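Local coordinates for protein alcohol dehydrogenase IV (Corynebacterium glutamicum, PDB 3IV7) that probably reduces maleylacetate with a nicotinamide cofactor, as a member of the iron-containing alcohol dehydrogenase family, at residues 32-43 against 84-95; 105-114 against 143-151. All blocks are in the same frame, centred on the assembly; numbering follows the deposited sequence.

Contact 1: 32-43 against 84-95; sequences VERRGSAKVMVI and ATDNEIDLLVCV
The carboxylate of D90 grips the turn ahead of strand 40-43 at two successive amides. OD2 takes the N-H of A38 at 2.7 Å on its syn lone pair, nearly straight at 171°, while OD1 is approached by the amide of K39 from above the carboxylate plane. A chi1 of 68° puts CG of D90 between its own N and carbonyl carbon, which brings the carboxylate to this turn, and the backbone N of D90 returns a bond of 2.9 Å to K39 O. A water links S37 OG with D90 O. Farther out, the bent chain of K39 passes over the E88 carbonyl and places NZ 2.9 Å from N87 O, a carbonyl in the turn that closes helix 74-86; E88 there, like G36 after helix 24-35, is the C-prime residue of a Schellman motif.

Main-chain bonding then takes over in a parallel pairing: M41 N to L91 O, V93 N to M41 O, I43 N to V93 O and V95 N to I43 O, with the strand segments inclined at 22°.

Apolar contacts differ on the two faces. On one, V40 CG1 meets V93 CG2 at 3.5 Å, and L91 sets CD2 against V32 CG2 while CD1 rests against R35 CD at 3.6 Å. On the other, the fully extended selenomethionine M41 lays CB on I89 CG2 at 3.6 Å and carries SE to within 4.0 Å of A84 CB.

These are two adjacent strands of the six-stranded parallel sheet of a Rossmann-like alpha/beta domain: strand 63-65 flanks 40-43, strand 115-119 flanks 91-96, and I107 of helix 98-111 packs on I43, A84 and L92.

Contact 2: 105-114 against 143-151; sequences KAIAMTTALP and VDLKVLPET
Two bends, at chi3 -49° and chi4 -54°, curl the K146 chain over the end of helix 98-111, whereas K105, extended beyond CG, runs across V147 at about a right angle. The curl sets K146 CD against A112 CB and CE 3.4 Å from A108 O. Its NZ forms a salt bridge of 2.7 Å with D144 OD2, on the syn lone pair, and a weak hydrogen bond of 3.2 Å to M109 O. The ammonium thus joins an acidic side chain to a carbonyl of the last helical turn, where the helix dipole would probably favour a positive charge. D144 has a further task: its OD1 accepts the K146 amide from above the carboxylate plane, an Asx turn at the start of the 3-10 segment 145-147.

This is the loop between the antiparallel hairpin 130-143 and strand 151-154, laid along the helix that follows strand 91-96. V147 carries its apolar contact with the helix. V147 CG1 presses on M109 CG at 3.4 Å, a tight contact between side chains pointing the same way, and V147 CB lies 3.8 Å from K105 CB. Beyond V147, K105 NZ bonds to S125 OG, T128 OG1 and V130 O.

Past the helix end, where T111 OG1 accepts the L113 amide in an ST turn, P114 CB lies 3.8 Å from E150 CD; R35 holds E150 OE1 in a salt bridge. One water lies between L113 O and K146 O, another between A112 O and E150 OE2.

Contacts 1 and 2 come in series along the chain, the first complete before the second begins, and their centres lie about 13 Å apart on the same side of the chain's centre. Both belong to one alpha/beta domain: strand 91-96 of contact 1 leads directly into helix 98-111 of contact 2. They also touch. R35 NH1 forms a 2.8 Å salt bridge with E150 OE1 and packs on P114 CB, while E31 also holds the guanidinium, through NE; L92 N probably donates to P114 O, just before strand 115-119. The R35-E150 and L92-P114 bonds thus tie helix 24-35 and strand 91-96 to the loop and helix end beside them.

Contact 1: 32-43 against 84-95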
loop_
_atom_site.group_PDB
_atom_site.type_symbol
_atom_site.label_atom_id
_atom_site.label_comp_id
_atom_site.label_asym_id
_atom_site.label_seq_id
_atom_site.Cartn_x
_atom_site.Cartn_y
_atom_site.Cartn_z
ATOM N N VAL A 32 -22.512 5.562 3.839
ATOM C CA VAL A 32 -23.445 5.524 4.945
ATOM C C VAL A 32 -24.436 4.347 4.824
ATOM O O VAL A 32 -24.820 3.698 5.839
ATOM C CB VAL A 32 -24.248 6.824 5.019
ATOM C CG1 VAL A 32 -25.395 6.684 6.001
ATOM C CG2 VAL A 32 -23.336 7.992 5.393
ATOM N N GLU A 33 -24.870 4.091 3.604
ATOM C CA GLU A 33 -25.807 3.016 3.354
ATOM C C GLU A 33 -25.143 1.652 3.541
ATOM O O GLU A 33 -25.720 0.783 4.155
ATOM C CB GLU A 33 -26.446 3.161 1.977
ATOM C CG GLU A 33 -27.421 4.332 1.940
ATOM C CD GLU A 33 -28.297 4.354 0.745
ATOM O OE1 GLU A 33 -27.853 3.947 -0.342
ATOM O OE2 GLU A 33 -29.446 4.810 0.890
ATOM N N ARG A 34 -23.898 1.514 3.070
ATOM C CA ARG A 34 -23.136 0.282 3.239
ATOM C C ARG A 34 -22.946 -0.031 4.754
ATOM O O ARG A 34 -23.029 -1.180 5.177
ATOM C CB ARG A 34 -21.796 0.426 2.531
ATOM C CG ARG A 34 -20.819 -0.720 2.748
ATOM C CD ARG A 34 -19.513 -0.463 2.006
ATOM N NE ARG A 34 -18.614 0.464 2.709
ATOM C CZ ARG A 34 -17.696 0.104 3.621
ATOM N NH1 ARG A 34 -17.562 -1.169 3.985
ATOM N NH2 ARG A 34 -16.910 1.034 4.188
ATOM N N ARG A 35 -22.781 1.011 5.562
ATOM C CA ARG A 35 -22.627 0.845 7.015
ATOM C C ARG A 35 -23.943 0.662 7.730
ATOM O O ARG A 35 -23.979 0.170 8.859
ATOM C CB ARG A 35 -21.904 2.065 7.616
ATOM C CG ARG A 35 -20.499 2.209 7.158
ATOM C CD ARG A 35 -19.862 3.587 7.551
ATOM N NE ARG A 35 -18.483 3.609 7.104
ATOM C CZ ARG A 35 -17.485 3.032 7.757
ATOM N NH1 ARG A 35 -17.692 2.455 8.949
ATOM N NH2 ARG A 35 -16.271 3.048 7.239
ATOM N N GLY A 36 -25.036 1.079 7.095
ATOM C CA GLY A 36 -26.341 1.079 7.749
ATOM C C GLY A 36 -26.465 2.141 8.842
ATOM O O GLY A 36 -27.403 2.096 9.661
ATOM N N SER A 37 -25.568 3.140 8.799
ATOM C CA SER A 37 -25.474 4.187 9.828
ATOM C C SER A 37 -26.759 4.946 9.952
ATOM O O SER A 37 -27.294 5.418 8.954
ATOM C CB SER A 37 -24.354 5.168 9.468
ATOM O OG SER A 37 -23.172 4.477 9.187
ATOM N N ALA A 38 -27.248 5.084 11.184
ATOM C CA ALA A 38 -28.532 5.745 11.446
ATOM C C ALA A 38 -28.424 7.104 12.141
ATOM O O ALA A 38 -29.431 7.814 12.268
ATOM C CB ALA A 38 -29.452 4.804 12.286
ATOM N N LYS A 39 -27.226 7.466 12.623
ATOM C CA LYS A 39 -27.060 8.713 13.375
ATOM C C LYS A 39 -25.707 9.324 13.123
ATOM O O LYS A 39 -24.804 9.231 13.950
ATOM C CB LYS A 39 -27.272 8.481 14.870
ATOM C CG LYS A 39 -28.697 8.081 15.238
ATOM C CD LYS A 39 -29.089 8.565 16.615
ATOM C CE LYS A 39 -29.486 10.043 16.602
ATOM N NZ LYS A 39 -30.054 10.468 17.913
ATOM N N VAL A 40 -25.617 10.008 11.985
ATOM C CA VAL A 40 -24.426 10.579 11.483
ATOM C C VAL A 40 -24.143 11.952 12.091
ATOM O O VAL A 40 -25.035 12.809 12.199
ATOM C CB VAL A 40 -24.528 10.758 9.944
ATOM C CG1 VAL A 40 -23.239 11.384 9.382
ATOM C CG2 VAL A 40 -24.846 9.412 9.247
HETATM N N MSE A 41 -22.891 12.161 12.461
HETATM C CA MSE A 41 -22.426 13.449 12.938
HETATM C C MSE A 41 -21.442 14.011 11.930
HETATM O O MSE A 41 -20.424 13.382 11.628
HETATM C CB MSE A 41 -21.758 13.292 14.292
HETATM C CG MSE A 41 -21.151 14.598 14.916
HETATM SE SE MSE A 41 -20.472 14.172 16.701
HETATM C CE MSE A 41 -19.733 15.874 17.268
ATOM N N VAL A 42 -21.759 15.187 11.384
ATOM C CA VAL A 42 -20.860 15.871 10.450
ATOM C C VAL A 42 -20.088 16.968 11.200
ATOM O O VAL A 42 -20.671 17.799 11.924
ATOM C CB VAL A 42 -21.619 16.480 9.254
ATOM C CG1 VAL A 42 -20.697 17.322 8.412
ATOM C CG2 VAL A 42 -22.243 15.369 8.388
ATOM N N ILE A 43 -18.780 16.947 11.038
ATOM C CA ILE A 43 -17.896 17.863 11.729
ATOM C C ILE A 43 -17.244 18.733 10.685
ATOM O O ILE A 43 -16.595 18.227 9.767
ATOM C CB ILE A 43 -16.796 17.086 12.526
ATOM C CG1 ILE A 43 -17.429 16.220 13.591
ATOM C CG2 ILE A 43 -15.769 18.065 13.141
ATOM C CD1 ILE A 43 -16.599 15.053 14.004
ATOM N N ALA A 84 -21.224 13.513 20.655
ATOM C CA ALA A 84 -21.249 12.191 20.034
ATOM C C ALA A 84 -21.993 11.163 20.892
ATOM O O ALA A 84 -22.932 10.498 20.428
ATOM C CB ALA A 84 -19.790 11.696 19.751
ATOM N N THR A 85 -21.570 11.031 22.138
ATOM C CA THR A 85 -22.135 10.042 23.020
ATOM C C THR A 85 -23.601 10.372 23.418
ATOM O O THR A 85 -24.455 9.496 23.398
ATOM C CB THR A 85 -21.268 9.863 24.286
ATOM O OG1 THR A 85 -21.180 11.102 24.973
ATOM C CG2 THR A 85 -19.881 9.408 23.930
ATOM N N ASP A 86 -23.874 11.627 23.763
ATOM C CA ASP A 86 -25.233 12.036 24.159
ATOM C C ASP A 86 -26.267 11.802 23.060
ATOM O O ASP A 86 -27.430 11.534 23.344
ATOM C CB ASP A 86 -25.272 13.521 24.539
ATOM C CG ASP A 86 -24.569 13.818 25.858
ATOM O OD1 ASP A 86 -24.186 12.867 26.572
ATOM O OD2 ASP A 86 -24.396 15.015 26.172
ATOM N N ASN A 87 -25.844 11.928 21.812
ATOM C CA ASN A 87 -26.749 11.831 20.688
ATOM C C ASN A 87 -26.718 10.464 20.040
ATOM O O ASN A 87 -27.318 10.249 18.980
ATOM C CB ASN A 87 -26.415 12.919 19.675
ATOM C CG ASN A 87 -26.817 14.295 20.156
ATOM O OD1 ASN A 87 -27.993 14.642 20.139
ATOM N ND2 ASN A 87 -25.841 15.102 20.551
ATOM N N GLU A 88 -25.995 9.543 20.663
ATOM C CA GLU A 88 -25.910 8.183 20.175
ATOM C C GLU A 88 -25.476 8.129 18.719
ATOM O O GLU A 88 -25.943 7.310 17.926
ATOM C CB GLU A 88 -27.233 7.477 20.397
ATOM C CG GLU A 88 -27.578 7.408 21.859
ATOM C CD GLU A 88 -28.970 6.882 22.105
ATOM O OE1 GLU A 88 -29.933 7.502 21.620
ATOM O OE2 GLU A 88 -29.093 5.876 22.813
ATOM N N ILE A 89 -24.513 8.962 18.409
ATOM C CA ILE A 89 -23.916 8.995 17.108
ATOM C C ILE A 89 -23.287 7.640 16.756
ATOM O O ILE A 89 -22.705 6.984 17.602
ATOM C CB ILE A 89 -22.843 10.091 17.071
ATOM C CG1 ILE A 89 -23.507 11.462 17.205
ATOM C CG2 ILE A 89 -22.045 10.008 15.801
ATOM C CD1 ILE A 89 -24.584 11.749 16.124
ATOM N N ASP A 90 -23.426 7.217 15.505
ATOM C CA ASP A 90 -22.849 5.969 15.085
ATOM C C ASP A 90 -21.872 6.098 13.910
ATOM O O ASP A 90 -21.270 5.109 13.491
ATOM C CB ASP A 90 -23.930 4.891 14.818
ATOM C CG ASP A 90 -24.803 5.190 13.602
ATOM O OD1 ASP A 90 -24.672 6.272 12.996
ATOM O OD2 ASP A 90 -25.659 4.321 13.264
ATOM N N LEU A 91 -21.706 7.307 13.402
ATOM C CA LEU A 91 -20.708 7.574 12.374
ATOM C C LEU A 91 -20.255 9.012 12.484
ATOM O O LEU A 91 -21.077 9.916 12.697
ATOM C CB LEU A 91 -21.286 7.312 10.979
ATOM C CG LEU A 91 -20.326 7.413 9.772
ATOM C CD1 LEU A 91 -19.273 6.344 9.842
ATOM C CD2 LEU A 91 -21.112 7.313 8.459
ATOM N N LEU A 92 -18.937 9.215 12.395
ATOM C CA LEU A 92 -18.332 10.545 12.303
ATOM C C LEU A 92 -17.988 10.841 10.850
ATOM O O LEU A 92 -17.384 10.001 10.166
ATOM C CB LEU A 92 -17.027 10.598 13.126
ATOM C CG LEU A 92 -17.135 10.282 14.615
ATOM C CD1 LEU A 92 -15.758 10.264 15.273
ATOM C CD2 LEU A 92 -18.034 11.268 15.267
ATOM N N VAL A 93 -18.387 12.014 10.363
ATOM C CA VAL A 93 -17.997 12.449 9.029
ATOM C C VAL A 93 -17.338 13.820 9.163
ATOM O O VAL A 93 -17.915 14.720 9.725
ATOM C CB VAL A 93 -19.219 12.556 8.015
ATOM C CG1 VAL A 93 -18.703 12.958 6.649
ATOM C CG2 VAL A 93 -20.029 11.217 7.929
ATOM N N CYS A 94 -16.097 13.962 8.692
ATOM C CA CYS A 94 -15.437 15.246 8.808
ATOM C C CYS A 94 -15.124 15.824 7.470
ATOM O O CYS A 94 -14.643 15.132 6.584
ATOM C CB CYS A 94 -14.181 15.151 9.695
ATOM S SG CYS A 94 -13.017 13.789 9.295
ATOM N N VAL A 95 -15.442 17.103 7.301
ATOM C CA VAL A 95 -15.220 17.785 6.041
ATOM C C VAL A 95 -14.338 19.009 6.283
ATOM O O VAL A 95 -14.763 19.981 6.918
ATOM C CB VAL A 95 -16.530 18.235 5.453
ATOM C CG1 VAL A 95 -16.281 18.869 4.054
ATOM C CG2 VAL A 95 -17.532 17.046 5.404
HETATM O O HOH W 1 -22.104 3.688 11.589
#

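Contact 2: 105-114 against 143-151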
loop_
_atom_site.group_PDB
_atom_site.type_symbol
_atom_site.label_atom_id
_atom_site.label_comp_id
_atom_site.label_asym_id
_atom_site.label_seq_id
_atom_site.Cartn_x
_atom_site.Cartn_y
_atom_site.Cartn_z
ATOM N N LYS A 105 -10.776 12.623 15.009
ATOM C CA LYS A 105 -9.865 11.656 15.586
ATOM C C LYS A 105 -9.956 11.690 17.112
ATOM O O LYS A 105 -9.980 10.654 17.760
ATOM C CB LYS A 105 -8.425 11.943 15.138
ATOM C CG LYS A 105 -8.099 11.551 13.677
ATOM C CD LYS A 105 -6.640 11.897 13.366
ATOM C CE LYS A 105 -6.129 11.141 12.143
ATOM N NZ LYS A 105 -4.740 11.506 11.820
ATOM N N ALA A 106 -9.956 12.886 17.687
ATOM C CA ALA A 106 -10.034 13.007 19.132
ATOM C C ALA A 106 -11.298 12.298 19.666
ATOM O O ALA A 106 -11.243 11.611 20.698
ATOM C CB ALA A 106 -9.977 14.457 19.571
ATOM N N ILE A 107 -12.402 12.409 18.937
ATOM C CA ILE A 107 -13.658 11.741 19.334
ATOM C C ILE A 107 -13.522 10.229 19.257
ATOM O O ILE A 107 -13.952 9.520 20.155
ATOM C CB ILE A 107 -14.861 12.166 18.464
ATOM C CG1 ILE A 107 -15.120 13.667 18.590
ATOM C CG2 ILE A 107 -16.144 11.401 18.934
ATOM C CD1 ILE A 107 -16.138 14.228 17.544
ATOM N N ALA A 108 -12.927 9.734 18.167
ATOM C CA ALA A 108 -12.724 8.290 17.998
ATOM C C ALA A 108 -11.813 7.683 19.085
ATOM O O ALA A 108 -11.945 6.514 19.428
ATOM C CB ALA A 108 -12.160 8.011 16.628
HETATM N N MSE A 109 -10.894 8.475 19.621
HETATM C CA MSE A 109 -9.976 7.977 20.663
HETATM C C MSE A 109 -10.708 7.372 21.825
HETATM O O MSE A 109 -10.261 6.370 22.387
HETATM C CB MSE A 109 -9.089 9.096 21.192
HETATM C CG MSE A 109 -8.084 9.617 20.210
HETATM SE SE MSE A 109 -7.174 11.220 20.920
HETATM C CE MSE A 109 -6.183 10.389 22.328
ATOM N N THR A 110 -11.796 8.016 22.243
ATOM C CA THR A 110 -12.542 7.566 23.408
ATOM C C THR A 110 -13.822 6.775 23.097
ATOM O O THR A 110 -14.253 6.001 23.915
ATOM C CB THR A 110 -12.902 8.724 24.300
ATOM O OG1 THR A 110 -13.713 9.655 23.572
ATOM C CG2 THR A 110 -11.626 9.437 24.776
ATOM N N THR A 111 -14.427 7.010 21.939
ATOM C CA THR A 111 -15.705 6.380 21.576
ATOM C C THR A 111 -15.547 5.180 20.644
ATOM O O THR A 111 -16.467 4.391 20.495
ATOM C CB THR A 111 -16.610 7.386 20.832
ATOM O OG1 THR A 111 -15.986 7.762 19.605
ATOM C CG2 THR A 111 -16.869 8.635 21.686
ATOM N N ALA A 112 -14.393 5.071 19.983
ATOM C CA ALA A 112 -14.174 4.023 19.003
ATOM C C ALA A 112 -15.090 4.169 17.770
ATOM O O ALA A 112 -15.177 3.258 16.978
ATOM C CB ALA A 112 -14.366 2.570 19.668
ATOM N N LEU A 113 -15.702 5.339 17.575
ATOM C CA LEU A 113 -16.580 5.549 16.433
ATOM C C LEU A 113 -15.782 5.594 15.144
ATOM O O LEU A 113 -14.682 6.139 15.111
ATOM C CB LEU A 113 -17.379 6.845 16.572
ATOM C CG LEU A 113 -18.539 6.814 17.576
ATOM C CD1 LEU A 113 -19.026 8.237 17.802
ATOM C CD2 LEU A 113 -19.716 5.855 17.078
ATOM N N PRO A 114 -16.353 5.078 14.076
ATOM C CA PRO A 114 -15.700 5.129 12.790
ATOM C C PRO A 114 -15.785 6.505 12.189
ATOM O O PRO A 114 -16.745 7.271 12.471
ATOM C CB PRO A 114 -16.493 4.122 11.953
ATOM C CG PRO A 114 -17.801 4.052 12.603
ATOM C CD PRO A 114 -17.577 4.254 14.043
ATOM N N VAL A 143 -0.125 7.777 18.773
ATOM C CA VAL A 143 -0.628 6.881 17.781
ATOM C C VAL A 143 -1.711 6.007 18.367
ATOM O O VAL A 143 -1.582 5.522 19.476
ATOM C CB VAL A 143 0.497 5.999 17.248
ATOM C CG1 VAL A 143 -0.065 4.842 16.450
ATOM C CG2 VAL A 143 1.463 6.852 16.408
ATOM N N ASP A 144 -2.763 5.780 17.593
ATOM C CA ASP A 144 -3.863 4.889 18.004
ATOM C C ASP A 144 -4.600 4.507 16.737
ATOM O O ASP A 144 -5.042 5.388 15.990
ATOM C CB ASP A 144 -4.764 5.628 18.996
ATOM C CG ASP A 144 -6.010 4.831 19.411
ATOM O OD1 ASP A 144 -6.209 3.705 18.936
ATOM O OD2 ASP A 144 -6.805 5.382 20.218
ATOM N N LEU A 145 -4.700 3.200 16.458
ATOM C CA LEU A 145 -5.388 2.698 15.221
ATOM C C LEU A 145 -6.835 3.184 15.104
ATOM O O LEU A 145 -7.336 3.378 14.004
ATOM C CB LEU A 145 -5.371 1.162 15.143
ATOM C CG LEU A 145 -6.068 0.538 13.884
ATOM C CD1 LEU A 145 -5.378 0.997 12.532
ATOM C CD2 LEU A 145 -6.136 -1.028 13.974
ATOM N N LYS A 146 -7.505 3.384 16.239
ATOM C CA LYS A 146 -8.906 3.849 16.221
ATOM C C LYS A 146 -9.057 5.216 15.618
ATOM O O LYS A 146 -10.147 5.561 15.235
ATOM C CB LYS A 146 -9.529 3.863 17.630
ATOM C CG LYS A 146 -9.468 2.547 18.345
ATOM C CD LYS A 146 -10.452 2.480 19.531
ATOM C CE LYS A 146 -10.361 3.659 20.425
ATOM N NZ LYS A 146 -8.982 3.884 20.907
ATOM N N VAL A 147 -7.969 6.019 15.525
ATOM C CA VAL A 147 -8.113 7.334 14.948
ATOM C C VAL A 147 -7.939 7.375 13.436
ATOM O O VAL A 147 -8.240 8.374 12.826
ATOM C CB VAL A 147 -7.248 8.395 15.632
ATOM C CG1 VAL A 147 -7.379 8.253 17.123
ATOM C CG2 VAL A 147 -5.778 8.322 15.182
ATOM N N LEU A 148 -7.484 6.288 12.834
ATOM C CA LEU A 148 -7.349 6.233 11.385
ATOM C C LEU A 148 -8.754 6.207 10.759
ATOM O O LEU A 148 -9.531 5.332 11.063
ATOM C CB LEU A 148 -6.593 4.960 10.955
ATOM C CG LEU A 148 -6.431 4.751 9.444
ATOM C CD1 LEU A 148 -5.491 5.824 8.856
ATOM C CD2 LEU A 148 -5.911 3.295 9.153
ATOM N N PRO A 149 -9.071 7.175 9.878
ATOM C CA PRO A 149 -10.409 7.079 9.293
ATOM C C PRO A 149 -10.556 5.790 8.489
ATOM O O PRO A 149 -9.623 5.378 7.788
ATOM C CB PRO A 149 -10.484 8.305 8.386
ATOM C CG PRO A 149 -9.575 9.315 9.044
ATOM C CD PRO A 149 -8.491 8.526 9.734
ATOM N N GLU A 150 -11.681 5.143 8.623
ATOM C CA GLU A 150 -11.925 3.910 7.901
ATOM C C GLU A 150 -12.118 4.150 6.420
ATOM O O GLU A 150 -11.811 3.293 5.608
ATOM C CB GLU A 150 -13.133 3.209 8.448
ATOM C CG GLU A 150 -12.909 2.610 9.761
ATOM C CD GLU A 150 -14.076 1.777 10.232
ATOM O OE1 GLU A 150 -15.061 1.615 9.476
ATOM O OE2 GLU A 150 -14.010 1.311 11.373
ATOM N N THR A 151 -12.674 5.292 6.080
ATOM C CA THR A 151 -12.869 5.655 4.694
ATOM C C THR A 151 -12.448 7.086 4.435
ATOM O O THR A 151 -12.707 8.001 5.261
ATOM C CB THR A 151 -14.332 5.498 4.306
ATOM O OG1 THR A 151 -14.739 4.144 4.536
ATOM C CG2 THR A 151 -14.553 5.888 2.840
HETATM O O HOH W 2 -14.288 2.400 14.019
HETATM O O HOH W 3 -12.572 4.583 14.476
#